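Local coordinates for nitroalkane oxidase (Podospora anserina, PDB 3MKH), which oxidises nitroalkanes to aldehydes or ketones with FAD, releasing nitrite and reducing molecular oxygen to hydrogen peroxide, at residues 41-46 / 234-239; 154-159 / 190-195; 80-85 / 278-283; 222-227 / 241-246; 103-108 / 267-272. All coordinates share one frame; numbering follows the deposited sequence.

Contact 1 of 5, residues 41-46 / 234-239; sequences PLRFQS and GHTSVS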
# COMPACT_ATOMS: atom_id res chain seq x y z
N PRO A 41 7.05 14.30 33.96
CA PRO A 41 7.89 13.18 34.43
C PRO A 41 7.29 12.46 35.64
O PRO A 41 7.73 11.35 35.97
CB PRO A 41 9.20 13.87 34.83
CG PRO A 41 9.24 15.11 34.00
CD PRO A 41 7.80 15.56 33.90
N LEU A 42 6.32 13.09 36.30
CA LEU A 42 5.65 12.46 37.44
C LEU A 42 4.81 11.25 37.03
O LEU A 42 4.45 10.42 37.89
CB LEU A 42 4.76 13.47 38.18
CG LEU A 42 5.27 14.27 39.40
CD1 LEU A 42 6.73 14.67 39.25
CD2 LEU A 42 4.40 15.50 39.61
N ARG A 43 4.44 11.16 35.76
CA ARG A 43 3.71 9.98 35.30
C ARG A 43 4.57 8.74 35.51
O ARG A 43 4.13 7.76 36.11
CB ARG A 43 3.29 10.11 33.83
CG ARG A 43 2.15 11.07 33.62
CD ARG A 43 1.45 10.91 32.27
NE ARG A 43 0.19 11.65 32.29
CZ ARG A 43 -0.80 11.49 31.42
NH1 ARG A 43 -0.69 10.63 30.41
NH2 ARG A 43 -1.90 12.22 31.56
N PHE A 44 5.80 8.79 35.00
CA PHE A 44 6.77 7.72 35.21
C PHE A 44 6.94 7.44 36.71
O PHE A 44 6.77 6.31 37.16
CB PHE A 44 8.11 8.12 34.59
CG PHE A 44 9.27 7.33 35.09
CD1 PHE A 44 9.44 6.01 34.70
CD2 PHE A 44 10.22 7.91 35.92
CE1 PHE A 44 10.53 5.28 35.14
CE2 PHE A 44 11.30 7.19 36.36
CZ PHE A 44 11.46 5.87 35.98
N GLN A 45 7.27 8.46 37.48
CA GLN A 45 7.53 8.27 38.90
C GLN A 45 6.35 7.61 39.61
O GLN A 45 6.54 6.72 40.44
CB GLN A 45 7.92 9.59 39.59
CG GLN A 45 9.24 10.16 39.12
CD GLN A 45 9.70 11.35 39.98
OE1 GLN A 45 10.83 11.37 40.49
NE2 GLN A 45 8.82 12.31 40.16
N SER A 46 5.13 8.00 39.24
CA SER A 46 3.93 7.48 39.87
C SER A 46 3.73 5.98 39.63
O SER A 46 2.90 5.36 40.28
CB SER A 46 2.68 8.24 39.41
OG SER A 46 2.26 7.80 38.12
N GLY A 234 2.82 8.97 22.94
CA GLY A 234 2.37 7.82 23.71
C GLY A 234 3.50 7.36 24.64
O GLY A 234 4.53 8.01 24.72
N HIS A 235 3.30 6.25 25.34
CA HIS A 235 4.28 5.79 26.35
C HIS A 235 4.64 6.95 27.30
O HIS A 235 5.82 7.22 27.56
CB HIS A 235 5.53 5.24 25.67
CG HIS A 235 5.28 4.05 24.79
ND1 HIS A 235 4.95 4.16 23.46
CD2 HIS A 235 5.30 2.72 25.06
CE1 HIS A 235 4.79 2.95 22.94
NE2 HIS A 235 5.00 2.06 23.89
N THR A 236 3.61 7.62 27.80
CA THR A 236 3.80 8.85 28.58
C THR A 236 4.32 8.62 30.01
O THR A 236 4.72 9.57 30.69
CB THR A 236 2.50 9.67 28.63
OG1 THR A 236 1.50 8.98 29.39
CG2 THR A 236 1.97 9.93 27.21
N SER A 237 4.32 7.36 30.46
CA SER A 237 4.87 7.01 31.77
C SER A 237 6.26 6.39 31.60
O SER A 237 6.85 5.87 32.55
CB SER A 237 3.94 6.04 32.52
OG SER A 237 4.13 4.70 32.08
N VAL A 238 6.78 6.44 30.38
CA VAL A 238 8.10 5.89 30.11
C VAL A 238 9.14 7.00 30.15
O VAL A 238 8.93 8.06 29.58
CB VAL A 238 8.15 5.19 28.74
CG1 VAL A 238 9.57 4.82 28.39
CG2 VAL A 238 7.23 3.96 28.74
N SER A 239 10.26 6.76 30.83
CA SER A 239 11.30 7.77 30.97
C SER A 239 12.60 7.35 30.27
O SER A 239 13.28 6.43 30.71
CB SER A 239 11.58 8.06 32.45
OG SER A 239 12.62 9.01 32.60
O HOH W 1 6.52 10.44 32.60
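The methylene carbon CB of Ser239 sits over one face of the Phe44 ring, 3.6 Å from the ring centroid, a CH-pi contact with the carbon 13° off the ring normal. At the edge of the same ring, near its plane, lies the carbonyl oxygen of Ser237, which also takes a CA-H...O contact from Phe44 CA at 3.2 Å. With CG anti to the backbone N (chi1 162°), the phenyl group swings past Ser237 and reaches Ser239. These residues join the short helix 41-45 of the N-terminal part of the acyl-CoA dehydrogenase fold to the loop between strands 224-228 and 242-251, where a type I turn runs from His235 to Val238. On the other flank Arg43 stretches out, and its NH1 donates to Thr236 OG1 at 2.9 Å, the hydroxyl lying 5° from the guanidinium plane at its edge. NH2 of the same group is held by His36 O. Replacing this arginine by a leucine would probably leave Thr236 OG1 and the His36 carbonyl without the guanidinium that holds both and let the turn shift against the helix. A water bridges the backbones, accepting from Phe44 N at 3.0 Å and donating to Thr236 O at 2.8 Å.

Contact 2 of 5, residues 154-159 / 190-195; sequences TARLEG and RDATTP. With SO4 (sulfate ion), chain G.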
# COMPACT_ATOMS: atom_id res chain seq x y z
N THR A 154 32.31 7.84 25.24
CA THR A 154 33.61 7.21 25.20
C THR A 154 34.01 6.69 26.56
O THR A 154 33.47 7.13 27.58
CB THR A 154 34.71 8.19 24.77
OG1 THR A 154 34.75 9.29 25.68
CG2 THR A 154 34.45 8.72 23.38
N ALA A 155 34.95 5.76 26.56
CA ALA A 155 35.53 5.24 27.78
C ALA A 155 37.05 5.16 27.58
O ALA A 155 37.52 4.85 26.49
CB ALA A 155 34.94 3.87 28.13
N ARG A 156 37.80 5.49 28.63
CA ARG A 156 39.27 5.44 28.60
C ARG A 156 39.78 4.81 29.88
O ARG A 156 39.33 5.16 30.98
CB ARG A 156 39.84 6.86 28.50
CG ARG A 156 39.52 7.57 27.20
CD ARG A 156 39.84 9.06 27.32
NE ARG A 156 39.42 9.82 26.14
CZ ARG A 156 38.17 10.24 25.93
NH1 ARG A 156 37.21 9.99 26.82
NH2 ARG A 156 37.88 10.92 24.83
N LEU A 157 40.72 3.87 29.75
CA LEU A 157 41.33 3.26 30.93
C LEU A 157 42.40 4.21 31.48
O LEU A 157 43.34 4.56 30.78
CB LEU A 157 41.95 1.91 30.56
CG LEU A 157 42.66 1.09 31.65
CD1 LEU A 157 41.70 0.73 32.77
CD2 LEU A 157 43.24 -0.17 31.04
N GLU A 158 42.22 4.64 32.72
CA GLU A 158 43.18 5.49 33.40
C GLU A 158 43.61 4.76 34.65
O GLU A 158 42.89 4.74 35.65
CB GLU A 158 42.57 6.85 33.76
CG GLU A 158 41.91 7.53 32.58
CD GLU A 158 41.66 9.02 32.78
OE1 GLU A 158 41.55 9.46 33.94
OE2 GLU A 158 41.57 9.73 31.76
N GLY A 159 44.77 4.11 34.59
CA GLY A 159 45.22 3.29 35.69
C GLY A 159 44.37 2.04 35.80
O GLY A 159 44.28 1.26 34.84
N ARG A 190 32.46 3.69 23.10
CA ARG A 190 33.68 3.34 22.39
C ARG A 190 34.95 3.64 23.20
O ARG A 190 35.09 4.69 23.84
CB ARG A 190 33.72 3.97 21.00
CG ARG A 190 34.03 5.42 20.98
CD ARG A 190 34.15 5.95 19.57
NE ARG A 190 33.95 7.39 19.59
CZ ARG A 190 34.91 8.26 19.84
NH1 ARG A 190 36.14 7.84 20.08
NH2 ARG A 190 34.64 9.56 19.86
N ASP A 191 35.87 2.68 23.17
CA ASP A 191 37.15 2.79 23.86
C ASP A 191 37.96 3.88 23.16
O ASP A 191 38.20 3.82 21.96
CB ASP A 191 37.88 1.45 23.78
CG ASP A 191 39.27 1.49 24.42
OD1 ASP A 191 39.57 2.44 25.17
OD2 ASP A 191 40.05 0.55 24.16
N ALA A 192 38.37 4.89 23.92
CA ALA A 192 39.19 5.95 23.37
C ALA A 192 40.57 5.99 24.05
O ALA A 192 41.30 6.98 23.94
CB ALA A 192 38.48 7.31 23.51
N THR A 193 40.92 4.91 24.74
CA THR A 193 42.22 4.82 25.40
C THR A 193 43.34 4.97 24.38
O THR A 193 44.31 5.69 24.60
CB THR A 193 42.41 3.48 26.11
OG1 THR A 193 41.29 3.24 26.96
CG2 THR A 193 43.72 3.49 26.94
N THR A 194 43.18 4.28 23.25
CA THR A 194 44.05 4.46 22.10
C THR A 194 43.16 4.83 20.92
O THR A 194 42.02 4.37 20.84
CB THR A 194 44.82 3.17 21.76
OG1 THR A 194 43.89 2.13 21.42
CG2 THR A 194 45.67 2.72 22.95
N PRO A 195 43.68 5.64 20.00
CA PRO A 195 42.87 6.09 18.88
C PRO A 195 42.59 4.97 17.89
O PRO A 195 43.32 3.98 17.84
CB PRO A 195 43.76 7.15 18.21
CG PRO A 195 44.84 7.46 19.21
CD PRO A 195 45.04 6.21 19.98
S SO4 G . 38.08 11.21 21.14
O1 SO4 G . 37.95 12.59 20.67
O2 SO4 G . 37.04 10.95 22.13
O3 SO4 G . 37.91 10.31 20.00
O4 SO4 G . 39.39 11.02 21.76
O HOH W 2 40.69 10.18 23.86
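Two parallel neighbours of the central beta domain, strands 154-158 and 184-191, part company here, as the second strand leaves the sheet. Ala155 N donates to Arg190 O at 2.9 Å, and Ala192 N returns to Ala155 O at 2.7 Å. Beyond that point a side chain takes over from the backbone: Leu157 N donates to Thr193 OG1 at 2.9 Å, the hydroxyl set there beside its backbone N (chi1 -52°). That hydroxyl gives its proton to Asp191 OD1 at 2.6 Å, on the syn lone pair, while Thr193 N meets the same oxygen from above the carboxylate plane, so two donors grip it and fix the threonine for Leu157. On the face carrying Thr154 and Arg190, the methyl CG2 of Thr154 lies 3.5 Å above the centre of the Arg190 guanidinium. Ala192 CB lies over one face of the Arg156 guanidinium, toward its rim. A sulfate ion, probably from the crystallisation liquor, takes Arg190 NH1 on O3 at 3.0 Å and a weak bond from Arg156 NH2 on O4. Phe151 O takes the NE of Arg190. The Asp191 OD1 bond to the N-H two residues on marks an Asx turn, here closing a parallel strand pair.

Contact 3 of 5, residues 80-85 / 278-283; sequences ILVEEC and GAMGVG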
# COMPACT_ATOMS: atom_id res chain seq x y z
N ILE A 80 4.07 -14.20 24.40
CA ILE A 80 2.71 -14.32 24.90
C ILE A 80 2.45 -13.26 25.97
O ILE A 80 1.45 -12.53 25.91
CB ILE A 80 2.42 -15.74 25.44
CG1 ILE A 80 2.35 -16.73 24.27
CG2 ILE A 80 1.15 -15.75 26.28
CD1 ILE A 80 2.43 -18.22 24.65
N LEU A 81 3.36 -13.13 26.91
CA LEU A 81 3.21 -12.12 27.96
C LEU A 81 3.15 -10.71 27.36
O LEU A 81 2.28 -9.90 27.70
CB LEU A 81 4.37 -12.23 28.96
CG LEU A 81 4.48 -11.08 29.97
CD1 LEU A 81 3.29 -11.08 30.91
CD2 LEU A 81 5.78 -11.19 30.76
N VAL A 82 4.10 -10.42 26.48
CA VAL A 82 4.20 -9.08 25.90
C VAL A 82 2.96 -8.69 25.08
O VAL A 82 2.48 -7.55 25.17
CB VAL A 82 5.48 -8.93 25.05
CG1 VAL A 82 5.45 -7.64 24.27
CG2 VAL A 82 6.72 -8.97 25.95
N GLU A 83 2.43 -9.63 24.31
CA GLU A 83 1.23 -9.37 23.51
C GLU A 83 0.07 -8.98 24.43
O GLU A 83 -0.62 -7.98 24.20
CB GLU A 83 0.84 -10.58 22.63
CG GLU A 83 -0.53 -10.40 21.93
CD GLU A 83 -1.10 -11.67 21.27
OE1 GLU A 83 -0.34 -12.64 21.08
OE2 GLU A 83 -2.31 -11.69 20.95
N GLU A 84 -0.15 -9.78 25.47
CA GLU A 84 -1.23 -9.50 26.39
C GLU A 84 -1.04 -8.13 27.07
O GLU A 84 -1.97 -7.33 27.14
CB GLU A 84 -1.34 -10.63 27.44
CG GLU A 84 -2.42 -10.36 28.51
CD GLU A 84 -3.83 -10.20 27.93
OE1 GLU A 84 -4.11 -10.71 26.82
OE2 GLU A 84 -4.66 -9.58 28.61
N CYS A 85 0.17 -7.85 27.57
CA CYS A 85 0.40 -6.59 28.26
C CYS A 85 0.18 -5.38 27.36
O CYS A 85 -0.46 -4.41 27.77
CB CYS A 85 1.80 -6.53 28.88
SG CYS A 85 1.99 -7.67 30.25
N GLY A 278 7.72 -7.56 17.79
CA GLY A 278 6.70 -8.24 17.01
C GLY A 278 5.47 -8.43 17.88
O GLY A 278 4.34 -8.06 17.53
N ALA A 279 5.70 -8.96 19.07
CA ALA A 279 4.60 -9.24 19.97
C ALA A 279 3.90 -7.97 20.45
O ALA A 279 2.68 -7.98 20.66
CB ALA A 279 5.07 -10.10 21.14
N MET A 280 4.64 -6.87 20.62
CA MET A 280 3.99 -5.59 20.97
C MET A 280 3.06 -5.15 19.86
O MET A 280 1.95 -4.63 20.10
CB MET A 280 5.03 -4.48 21.19
CG MET A 280 6.04 -4.77 22.28
SD MET A 280 7.25 -3.44 22.39
CE MET A 280 8.11 -3.95 23.86
N GLY A 281 3.53 -5.32 18.63
CA GLY A 281 2.71 -5.06 17.46
C GLY A 281 1.41 -5.85 17.46
O GLY A 281 0.33 -5.29 17.25
N VAL A 282 1.52 -7.16 17.70
CA VAL A 282 0.35 -8.03 17.76
C VAL A 282 -0.63 -7.56 18.83
O VAL A 282 -1.84 -7.55 18.61
CB VAL A 282 0.73 -9.51 18.05
CG1 VAL A 282 -0.52 -10.38 18.14
CG2 VAL A 282 1.70 -10.04 16.98
N GLY A 283 -0.10 -7.18 19.99
CA GLY A 283 -0.94 -6.73 21.09
C GLY A 283 -1.74 -5.48 20.76
O GLY A 283 -2.92 -5.38 21.08
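Val82 and Glu83 make most of the contact from their helix, Val82 through CG1 and Glu83 through CG, each anti to the backbone N. CG1 of Val82 (chi1 170°) lies against Met280 CG at 3.5 Å and against the methyl of Ala279 at 4.0 Å. Glu83 extends across Val282, whose CG1 approaches the carboxylate carbon CD at 3.4 Å. Close backbone approach lets two weaker contacts form: Glu83 CA points its hydrogen at Ala279 O, and Gly283 CA comes 3.4 Å from Glu83 O. A side chain at Gly283 would run straight into that carbonyl, consistent with a glycine where the axes of segments 80-85 and 278-283 come within 7.2 Å, at a crossing angle of -37°. The pair joins helix 75-88 of the N-terminal helical domain to the long helix 262-298 of the C-terminal one, in the acyl-CoA dehydrogenase fold. Around them, Phe97 of helix 90-109 touches Val82, and Ala327, Arg328 and Thr331 of helix 311-340 back Val282. The carboxylate of Glu83 is buried but well supplied: OE2 forms salt bridges to Arg286 and Arg328, and OE1 is hydrogen-bonded to Tyr426 OH of a neighbouring subunit. With an alanine in place of Glu83, that tyrosine would probably lose its partner, Arg328 and Arg286 (which keeps Glu84) one carboxylate each, and a gap would open beside Val282 CG1.

Contact 4 of 5, residues 222-227 / 241-246; sequences GSFEVL and PHVRYT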
# COMPACT_ATOMS: atom_id res chain seq x y z
N GLY A 222 27.38 15.91 39.85
CA GLY A 222 27.75 16.23 38.48
C GLY A 222 28.12 15.04 37.62
O GLY A 222 28.27 15.18 36.41
N SER A 223 28.26 13.86 38.22
CA SER A 223 28.64 12.67 37.45
C SER A 223 27.49 12.15 36.56
O SER A 223 27.73 11.56 35.51
CB SER A 223 29.15 11.56 38.38
OG SER A 223 28.07 10.90 39.04
N PHE A 224 26.25 12.35 37.01
CA PHE A 224 25.08 12.01 36.20
C PHE A 224 24.11 13.18 36.23
O PHE A 224 23.83 13.73 37.29
CB PHE A 224 24.39 10.73 36.70
CG PHE A 224 23.21 10.30 35.86
CD1 PHE A 224 21.92 10.67 36.20
CD2 PHE A 224 23.40 9.52 34.72
CE1 PHE A 224 20.82 10.28 35.42
CE2 PHE A 224 22.30 9.12 33.94
CZ PHE A 224 21.01 9.50 34.29
N GLU A 225 23.58 13.55 35.07
CA GLU A 225 22.61 14.64 35.02
C GLU A 225 21.56 14.41 33.95
O GLU A 225 21.88 14.02 32.83
CB GLU A 225 23.31 15.99 34.76
CG GLU A 225 22.38 17.21 34.94
CD GLU A 225 23.02 18.52 34.49
OE1 GLU A 225 24.26 18.56 34.33
OE2 GLU A 225 22.28 19.52 34.28
N VAL A 226 20.30 14.62 34.30
CA VAL A 226 19.23 14.68 33.31
C VAL A 226 19.24 16.07 32.67
O VAL A 226 19.08 17.08 33.36
CB VAL A 226 17.86 14.38 33.93
CG1 VAL A 226 16.74 14.62 32.90
CG2 VAL A 226 17.83 12.93 34.45
N LEU A 227 19.46 16.13 31.36
CA LEU A 227 19.51 17.40 30.66
C LEU A 227 18.11 17.83 30.23
O LEU A 227 17.77 19.00 30.34
CB LEU A 227 20.42 17.32 29.43
CG LEU A 227 21.89 16.98 29.69
CD1 LEU A 227 22.66 16.97 28.38
CD2 LEU A 227 22.50 17.99 30.67
N PRO A 241 15.30 9.91 29.17
CA PRO A 241 15.68 11.31 28.96
C PRO A 241 17.02 11.52 28.25
O PRO A 241 17.80 10.58 28.07
CB PRO A 241 15.73 11.87 30.39
CG PRO A 241 16.01 10.65 31.24
CD PRO A 241 15.26 9.54 30.60
N HIS A 242 17.26 12.76 27.84
CA HIS A 242 18.57 13.15 27.36
C HIS A 242 19.40 13.37 28.62
O HIS A 242 19.04 14.20 29.47
CB HIS A 242 18.45 14.44 26.53
CG HIS A 242 19.75 14.96 26.02
ND1 HIS A 242 19.86 16.19 25.39
CD2 HIS A 242 21.00 14.44 26.04
CE1 HIS A 242 21.12 16.39 25.04
NE2 HIS A 242 21.83 15.35 25.43
N VAL A 243 20.49 12.60 28.77
CA VAL A 243 21.27 12.61 30.02
C VAL A 243 22.74 12.77 29.71
O VAL A 243 23.16 12.64 28.56
CB VAL A 243 21.10 11.30 30.82
CG1 VAL A 243 19.64 11.06 31.14
CG2 VAL A 243 21.70 10.09 30.04
N ARG A 244 23.54 13.06 30.74
CA ARG A 244 24.99 13.18 30.58
C ARG A 244 25.76 12.45 31.69
O ARG A 244 25.48 12.64 32.88
CB ARG A 244 25.44 14.65 30.50
CG ARG A 244 26.94 14.83 30.28
CD ARG A 244 27.37 16.32 30.34
NE ARG A 244 26.82 17.12 29.25
CZ ARG A 244 26.28 18.32 29.40
NH1 ARG A 244 26.21 18.88 30.61
NH2 ARG A 244 25.79 18.97 28.35
N TYR A 245 26.68 11.60 31.28
CA TYR A 245 27.65 10.98 32.18
C TYR A 245 28.94 11.81 32.11
O TYR A 245 29.49 11.99 31.03
CB TYR A 245 27.95 9.54 31.72
CG TYR A 245 26.74 8.63 31.79
CD1 TYR A 245 25.92 8.45 30.70
CD2 TYR A 245 26.43 7.97 32.97
CE1 TYR A 245 24.80 7.62 30.77
CE2 TYR A 245 25.31 7.15 33.05
CZ TYR A 245 24.51 6.97 31.95
OH TYR A 245 23.40 6.16 32.05
N THR A 246 29.40 12.31 33.25
CA THR A 246 30.64 13.09 33.26
C THR A 246 31.69 12.49 34.19
O THR A 246 31.46 12.36 35.38
CB THR A 246 30.40 14.53 33.70
OG1 THR A 246 29.44 15.12 32.83
CG2 THR A 246 31.70 15.34 33.63
O HOH W 3 26.88 14.61 34.06
O HOH W 4 26.25 17.31 33.45
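Strands 224-227 and 242-246 run antiparallel, their axes 4.5 Å apart at closest approach and 156° between directions, with Glu225 and Arg244 as a hydrogen-bonded pair that exchanges both N-H...O bonds. Leu227 N to His242 O (2.7 Å) and Thr246 N to Ser223 O carry the pairing on to the two ends. On the face of Phe224, Val226, Val243 and Tyr245, the two aromatic side chains point the same way, Phe224 CG anti to the backbone N (chi1 -177°), which lays its ring alongside Tyr245. The edge of the Phe224 ring turns toward the face of Tyr245 in an offset edge-to-face pair, centroids 5.2 Å apart and planes at 64°; Phe224 CZ also reaches Val243 CG1 at 3.8 Å. This is the outer edge of the beta domain of the acyl-CoA dehydrogenase fold: strand 242-251 pairs on its other side with strand 161-168, and Tyr245 packs near the FAD-binding Val133. On the face of Glu225 and Arg244, the carboxylate and guanidinium stay beyond salt-bridge range and are linked by a water that donates to Glu225 OE1 and accepts from Arg244 NH1. Leu227 crosses His242 and Arg244, its CD1 over one face of the His242 ring, 3.7 Å from the centroid, and also over the rim of the Arg244 guanidinium. Glu167 of strand 161-168 ties these two together, taking a hydrogen bond from His242 NE2 and a salt bridge from Arg244 NH2.

Contact 5 of 5, residues 103-108 / 267-272; sequences LTPINL and FGAFDG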
# COMPACT_ATOMS: atom_id res chain seq x y z
N LEU A 103 18.87 -5.99 31.22
CA LEU A 103 19.51 -7.21 31.75
C LEU A 103 20.03 -8.16 30.67
O LEU A 103 20.86 -9.03 30.96
CB LEU A 103 18.55 -7.95 32.68
CG LEU A 103 18.10 -7.16 33.90
CD1 LEU A 103 16.93 -7.85 34.63
CD2 LEU A 103 19.29 -6.93 34.83
N THR A 104 19.55 -7.99 29.44
CA THR A 104 19.87 -8.91 28.36
C THR A 104 21.38 -9.04 28.05
O THR A 104 21.88 -10.16 27.91
CB THR A 104 19.06 -8.58 27.08
OG1 THR A 104 17.66 -8.70 27.38
CG2 THR A 104 19.42 -9.55 25.92
N PRO A 105 22.11 -7.92 27.96
CA PRO A 105 23.56 -8.07 27.71
C PRO A 105 24.26 -8.88 28.79
O PRO A 105 25.21 -9.60 28.49
CB PRO A 105 24.07 -6.62 27.72
CG PRO A 105 22.86 -5.83 27.27
CD PRO A 105 21.71 -6.50 27.98
N ILE A 106 23.78 -8.77 30.02
CA ILE A 106 24.31 -9.54 31.13
C ILE A 106 23.96 -11.04 31.02
O ILE A 106 24.80 -11.89 31.27
CB ILE A 106 23.90 -8.95 32.48
CG1 ILE A 106 24.45 -7.52 32.59
CG2 ILE A 106 24.45 -9.78 33.63
CD1 ILE A 106 23.93 -6.75 33.75
N ASN A 107 22.72 -11.35 30.61
CA ASN A 107 22.35 -12.73 30.29
C ASN A 107 23.27 -13.27 29.21
O ASN A 107 23.66 -14.45 29.23
CB ASN A 107 20.91 -12.82 29.77
CG ASN A 107 19.88 -12.68 30.86
OD1 ASN A 107 18.76 -12.23 30.62
ND2 ASN A 107 20.25 -13.05 32.07
N LEU A 108 23.62 -12.42 28.24
CA LEU A 108 24.42 -12.87 27.09
C LEU A 108 25.92 -13.01 27.38
O LEU A 108 26.57 -13.87 26.79
CB LEU A 108 24.21 -11.96 25.87
CG LEU A 108 22.80 -11.89 25.27
CD1 LEU A 108 22.72 -10.80 24.22
CD2 LEU A 108 22.38 -13.23 24.69
N PHE A 267 23.82 -5.99 19.68
CA PHE A 267 22.96 -6.40 18.59
C PHE A 267 22.32 -7.75 18.89
O PHE A 267 21.25 -8.04 18.39
CB PHE A 267 23.72 -6.41 17.26
CG PHE A 267 24.02 -5.03 16.74
CD1 PHE A 267 23.04 -4.06 16.73
CD2 PHE A 267 25.28 -4.70 16.26
CE1 PHE A 267 23.30 -2.77 16.27
CE2 PHE A 267 25.54 -3.42 15.80
CZ PHE A 267 24.55 -2.46 15.80
N GLY A 268 22.99 -8.56 19.70
CA GLY A 268 22.40 -9.81 20.15
C GLY A 268 21.19 -9.50 21.00
O GLY A 268 20.13 -10.13 20.87
N ALA A 269 21.34 -8.54 21.91
CA ALA A 269 20.23 -8.11 22.74
C ALA A 269 19.09 -7.61 21.84
O ALA A 269 17.92 -7.96 22.06
CB ALA A 269 20.68 -7.02 23.70
N PHE A 270 19.43 -6.84 20.80
CA PHE A 270 18.40 -6.29 19.92
C PHE A 270 17.77 -7.33 19.00
O PHE A 270 16.69 -7.09 18.45
CB PHE A 270 18.92 -5.11 19.10
CG PHE A 270 19.23 -3.88 19.92
CD1 PHE A 270 18.25 -3.30 20.71
CD2 PHE A 270 20.48 -3.31 19.88
CE1 PHE A 270 18.53 -2.16 21.46
CE2 PHE A 270 20.77 -2.17 20.62
CZ PHE A 270 19.80 -1.59 21.41
N ASP A 271 18.43 -8.48 18.81
CA ASP A 271 17.79 -9.58 18.06
C ASP A 271 16.64 -10.22 18.86
O ASP A 271 15.58 -10.51 18.31
CB ASP A 271 18.81 -10.66 17.69
CG ASP A 271 19.78 -10.22 16.60
OD1 ASP A 271 19.50 -9.24 15.88
OD2 ASP A 271 20.83 -10.87 16.47
N GLY A 272 16.86 -10.44 20.15
CA GLY A 272 15.81 -10.93 21.03
C GLY A 272 14.68 -9.91 21.16
O GLY A 272 13.50 -10.25 21.11
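Ala269 presents its methyl to Thr104 and Pro105 where two helices of the acyl-CoA dehydrogenase fold cross: helix 90-109 of the N-terminal helical domain and helix 262-298 of the C-terminal one. The short segments meet steeply, 112° between their N-to-C directions, with axes 9.0 Å apart at closest approach, and little surface is shared. The tight part is the buried Ala269. Thr104 CG2 comes down on it, 3.6 Å from both CA and CB. The methyl of Thr104 is anti to the backbone N, which turns it at the partner helix, while OG1 sits beside the backbone N and is hydrogen-bonded to Gly100 O in its own helix. Pro105 CG adds a more distant touch to the same methyl of Ala269, at 4.3 Å from its CB. The helix is kinked here: Pro105 has no N-H to give, and Ile106 N also makes no bond to the turn before. Ala269 also touches Leu132, an FAD-binding residue of strand 130-133. The looser side belongs to Leu108, exposed to solvent over much of its surface, which lays one branch across the backbone of the second helix. Gly268 leaves room for it: a CB there would be tight against the leucine. The tip of that branch, Leu108 CD1, lies 3.5 Å from Ala269 N.

In the fold
Contacts 3 and 5 both use helix 262-298, one pairing it with helix 75-88 and the other with helix 90-109, their centres 19 Å apart. Both lie close to the catalytic centre: the side chain of Met280 in contact 3 is about 7 Å from that of Asp399, the inferred proton acceptor, and that of Ala269 in contact 5 about 8 Å from it. Contacts 2 and 4 belong to the same mixed sheet, 20 Å between centres. Contact 1 adjoins contact 4 in sequence, the loop 234-239 running on into the strand, and the side chain of Ser239 is about 9 Å from FAD. Contact 2 is far from contacts 1 and 3, 35 and 40 Å between centres.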